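Local structure of pyruvate carboxylase protein (Rhizobium etli, 2QF7) at residues 611-619 against 650-660. The protein is a biotin-dependent carboxylase by name and family, a multidomain protein that joins biotin carboxylase, TIM-barrel and biotin-carrier-like domains in one chain. Residues are numbered along the deposited sequence; the frame is centred on the assembly and turned at random.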
loop_
_atom_site.group_PDB
_atom_site.type_symbol
_atom_site.label_atom_id
_atom_site.label_comp_id
_atom_site.label_asym_id
_atom_site.label_seq_id
_atom_site.Cartn_x
_atom_site.Cartn_y
_atom_site.Cartn_z
ATOM N N PRO A 611 21.771 -13.260 29.044
ATOM C CA PRO A 611 23.234 -13.398 29.107
ATOM C C PRO A 611 23.698 -14.753 29.695
ATOM O O PRO A 611 24.831 -15.193 29.443
ATOM C CB PRO A 611 23.671 -12.233 30.029
ATOM C CG PRO A 611 22.455 -11.987 30.909
ATOM C CD PRO A 611 21.285 -12.187 29.926
ATOM N N TRP A 612 22.846 -15.393 30.489
ATOM C CA TRP A 612 23.242 -16.654 31.117
ATOM C C TRP A 612 23.313 -17.755 30.072
ATOM O O TRP A 612 24.183 -18.650 30.134
ATOM C CB TRP A 612 22.263 -17.052 32.251
ATOM C CG TRP A 612 22.254 -16.089 33.366
ATOM C CD1 TRP A 612 21.344 -15.076 33.568
ATOM C CD2 TRP A 612 23.233 -15.979 34.424
ATOM N NE1 TRP A 612 21.693 -14.362 34.688
ATOM C CE2 TRP A 612 22.844 -14.892 35.233
ATOM C CE3 TRP A 612 24.389 -16.713 34.774
ATOM C CZ2 TRP A 612 23.550 -14.529 36.401
ATOM C CZ3 TRP A 612 25.098 -16.330 35.929
ATOM C CH2 TRP A 612 24.667 -15.254 36.719
ATOM N N GLU A 613 22.350 -17.740 29.161
ATOM C CA GLU A 613 22.331 -18.726 28.070
ATOM C C GLU A 613 23.543 -18.526 27.178
ATOM O O GLU A 613 24.188 -19.498 26.776
ATOM C CB GLU A 613 21.059 -18.607 27.251
ATOM C CG GLU A 613 20.956 -19.673 26.104
ATOM C CD GLU A 613 20.910 -21.157 26.582
ATOM O OE1 GLU A 613 21.004 -21.454 27.810
ATOM O OE2 GLU A 613 20.753 -22.039 25.697
ATOM N N ARG A 614 23.854 -17.263 26.842
ATOM C CA ARG A 614 25.054 -17.014 26.061
ATOM C C ARG A 614 26.273 -17.623 26.755
ATOM O O ARG A 614 27.108 -18.281 26.122
ATOM C CB ARG A 614 25.295 -15.509 25.889
ATOM C CG ARG A 614 26.533 -15.223 25.042
ATOM C CD ARG A 614 26.828 -13.710 24.933
ATOM N NE ARG A 614 25.725 -12.954 24.323
ATOM C CZ ARG A 614 25.749 -11.618 24.161
ATOM N NH1 ARG A 614 26.856 -10.921 24.525
ATOM N NH2 ARG A 614 24.706 -10.986 23.596
ATOM N N LEU A 615 26.393 -17.407 28.062
ATOM C CA LEU A 615 27.571 -17.920 28.763
ATOM C C LEU A 615 27.529 -19.490 28.734
ATOM O O LEU A 615 28.541 -20.146 28.511
ATOM C CB LEU A 615 27.593 -17.376 30.209
ATOM C CG LEU A 615 28.647 -18.000 31.166
ATOM C CD1 LEU A 615 30.065 -17.769 30.661
ATOM C CD2 LEU A 615 28.495 -17.403 32.551
ATOM N N ALA A 616 26.358 -20.097 28.967
ATOM C CA ALA A 616 26.277 -21.593 28.889
ATOM C C ALA A 616 26.710 -22.174 27.527
ATOM O O ALA A 616 27.384 -23.207 27.464
ATOM C CB ALA A 616 24.849 -22.088 29.269
ATOM N N LEU A 617 26.312 -21.528 26.424
ATOM C CA LEU A 617 26.669 -21.995 25.072
ATOM C C LEU A 617 28.148 -21.886 24.834
ATOM O O LEU A 617 28.768 -22.770 24.257
ATOM C CB LEU A 617 25.892 -21.195 24.001
ATOM C CG LEU A 617 24.376 -21.501 24.048
ATOM C CD1 LEU A 617 23.620 -20.521 23.132
ATOM C CD2 LEU A 617 23.998 -22.954 23.701
ATOM N N ILE A 618 28.737 -20.791 25.283
ATOM C CA ILE A 618 30.200 -20.660 25.174
ATOM C C ILE A 618 30.926 -21.756 25.987
ATOM O O ILE A 618 31.841 -22.390 25.494
ATOM C CB ILE A 618 30.655 -19.274 25.599
ATOM C CG1 ILE A 618 30.034 -18.216 24.653
ATOM C CG2 ILE A 618 32.226 -19.168 25.519
ATOM C CD1 ILE A 618 30.152 -16.749 25.228
ATOM N N ARG A 619 30.487 -21.966 27.216
ATOM C CA ARG A 619 31.022 -22.994 28.076
ATOM C C ARG A 619 30.995 -24.341 27.395
ATOM O O ARG A 619 31.989 -25.069 27.397
ATOM C CB ARG A 619 30.214 -23.074 29.385
ATOM C CG ARG A 619 30.691 -24.217 30.380
ATOM C CD ARG A 619 31.939 -23.787 31.133
ATOM N NE ARG A 619 33.109 -23.849 30.272
ATOM C CZ ARG A 619 34.294 -23.326 30.577
ATOM N NH1 ARG A 619 34.462 -22.675 31.711
ATOM N NH2 ARG A 619 35.280 -23.408 29.712
ATOM N N PHE A 650 25.213 -12.623 43.270
ATOM C CA PHE A 650 25.563 -12.564 41.862
ATOM C C PHE A 650 26.875 -13.278 41.538
ATOM O O PHE A 650 26.958 -14.021 40.565
ATOM C CB PHE A 650 25.603 -11.110 41.330
ATOM C CG PHE A 650 25.979 -11.048 39.872
ATOM C CD1 PHE A 650 24.996 -11.204 38.884
ATOM C CD2 PHE A 650 27.301 -10.926 39.498
ATOM C CE1 PHE A 650 25.333 -11.235 37.541
ATOM C CE2 PHE A 650 27.671 -10.943 38.141
ATOM C CZ PHE A 650 26.692 -11.109 37.161
ATOM N N VAL A 651 27.923 -13.040 42.314
ATOM C CA VAL A 651 29.188 -13.720 42.070
ATOM C C VAL A 651 28.997 -15.210 42.149
ATOM O O VAL A 651 29.546 -15.963 41.354
ATOM C CB VAL A 651 30.310 -13.267 43.097
ATOM C CG1 VAL A 651 31.552 -14.134 42.984
ATOM C CG2 VAL A 651 30.687 -11.824 42.888
ATOM N N ARG A 652 28.233 -15.663 43.139
ATOM C CA ARG A 652 27.929 -17.084 43.243
ATOM C C ARG A 652 27.278 -17.641 41.976
ATOM O O ARG A 652 27.665 -18.716 41.510
ATOM C CB ARG A 652 27.039 -17.360 44.452
ATOM C CG ARG A 652 26.553 -18.780 44.521
ATOM N N GLN A 653 26.271 -16.948 41.444
ATOM C CA GLN A 653 25.625 -17.399 40.218
ATOM C C GLN A 653 26.575 -17.341 39.018
ATOM O O GLN A 653 26.557 -18.254 38.199
ATOM C CB GLN A 653 24.301 -16.650 39.943
ATOM C CG GLN A 653 23.263 -16.703 41.117
ATOM C CD GLN A 653 23.104 -18.091 41.712
ATOM O OE1 GLN A 653 22.937 -19.063 40.994
ATOM N NE2 GLN A 653 23.138 -18.181 43.037
ATOM N N ALA A 654 27.393 -16.295 38.911
ATOM C CA ALA A 654 28.336 -16.150 37.779
ATOM C C ALA A 654 29.267 -17.365 37.750
ATOM O O ALA A 654 29.499 -17.940 36.708
ATOM C CB ALA A 654 29.123 -14.883 37.900
ATOM N N ALA A 655 29.752 -17.777 38.926
ATOM C CA ALA A 655 30.619 -18.964 39.064
ATOM C C ALA A 655 29.891 -20.235 38.630
ATOM O O ALA A 655 30.426 -21.030 37.845
ATOM C CB ALA A 655 31.107 -19.101 40.466
ATOM N N LYS A 656 28.669 -20.413 39.111
ATOM C CA LYS A 656 27.880 -21.556 38.695
ATOM C C LYS A 656 27.569 -21.547 37.204
ATOM O O LYS A 656 27.458 -22.604 36.571
ATOM C CB LYS A 656 26.557 -21.599 39.450
ATOM C CG LYS A 656 26.633 -22.086 40.858
ATOM C CD LYS A 656 25.217 -22.046 41.447
ATOM N N GLY A 657 27.304 -20.375 36.655
ATOM C CA GLY A 657 26.942 -20.300 35.225
ATOM C C GLY A 657 28.061 -20.564 34.231
ATOM O O GLY A 657 27.791 -20.713 33.018
ATOM N N GLY A 658 29.321 -20.512 34.701
ATOM C CA GLY A 658 30.472 -20.903 33.850
ATOM C C GLY A 658 31.664 -19.952 33.908
ATOM O O GLY A 658 32.659 -20.172 33.217
ATOM N N ILE A 659 31.605 -18.896 34.713
ATOM C CA ILE A 659 32.777 -18.001 34.772
ATOM C C ILE A 659 33.901 -18.605 35.615
ATOM O O ILE A 659 33.675 -19.026 36.729
ATOM C CB ILE A 659 32.439 -16.592 35.346
ATOM C CG1 ILE A 659 31.399 -15.869 34.423
ATOM C CG2 ILE A 659 33.694 -15.728 35.430
ATOM C CD1 ILE A 659 31.907 -15.547 32.956
ATOM N N ASP A 660 35.136 -18.575 35.091
ATOM C CA ASP A 660 36.292 -19.109 35.776
ATOM C C ASP A 660 37.207 -18.011 36.282
ATOM O O ASP A 660 37.879 -18.168 37.263
ATOM C CB ASP A 660 37.148 -19.921 34.761
ATOM C CG ASP A 660 36.393 -21.082 34.152
ATOM O OD1 ASP A 660 35.882 -21.941 34.879
ATOM O OD2 ASP A 660 36.295 -21.133 32.927
HETATM O O HOH W 1 25.185 -19.791 32.418
HETATM O O HOH W 2 33.245 -23.106 34.388
#
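Two consecutive outer helices of the eight-stranded TIM barrel, 611-621 and 644-657, pack side by side here, where Trp612 lies against the last two turns of the second helix, Leu615 against its C-terminal end, and Arg619 reaches Asp660, just ahead of strand 661-665. The axes run 10.5 Å apart at 35°, the roughly parallel course expected of neighbouring helices in a beta/alpha barrel. Trp612 presents the far end of its six-membered ring: CH2 lies 3.5 Å from Gln653 CB, Ala654 N sits at the ring edge, and CZ2 meets Phe650 CE1 with the two ring planes tilted by 54°. Phe990 stacks on the indole, and Trp612 NE1 hydrogen-bonds to Ser994 OG, which ties this seam to helix 989-997. One turn on, Leu615 has CG anti to its backbone N (chi1 170°), which sets CG 3.4 Å from Gly657 O and brings CD1 within 3.7 Å of Ile659 CD1. Gly658 ends the helix in a Schellman motif with positive phi. A water donates to both Trp612 O and Gly657 O, bridging the backbones. Arg619, bent at chi2 and chi3, sends NH1 to Asp660 OD2 in a 2.7 Å salt bridge, with OD2 near the guanidinium plane and using its syn lone pair. Arg619 NH2 bonds Leu625 O and Ala622 O, while Asp660 also receives Leu627 N at OD2 and pairs through OD1 with Lys686. With two basic partners and a backbone N-H around it, the buried Asp660 carboxylate is probably kept ionised, and the guanidinium, bonded through both terminal nitrogens, is restrained in its rotation.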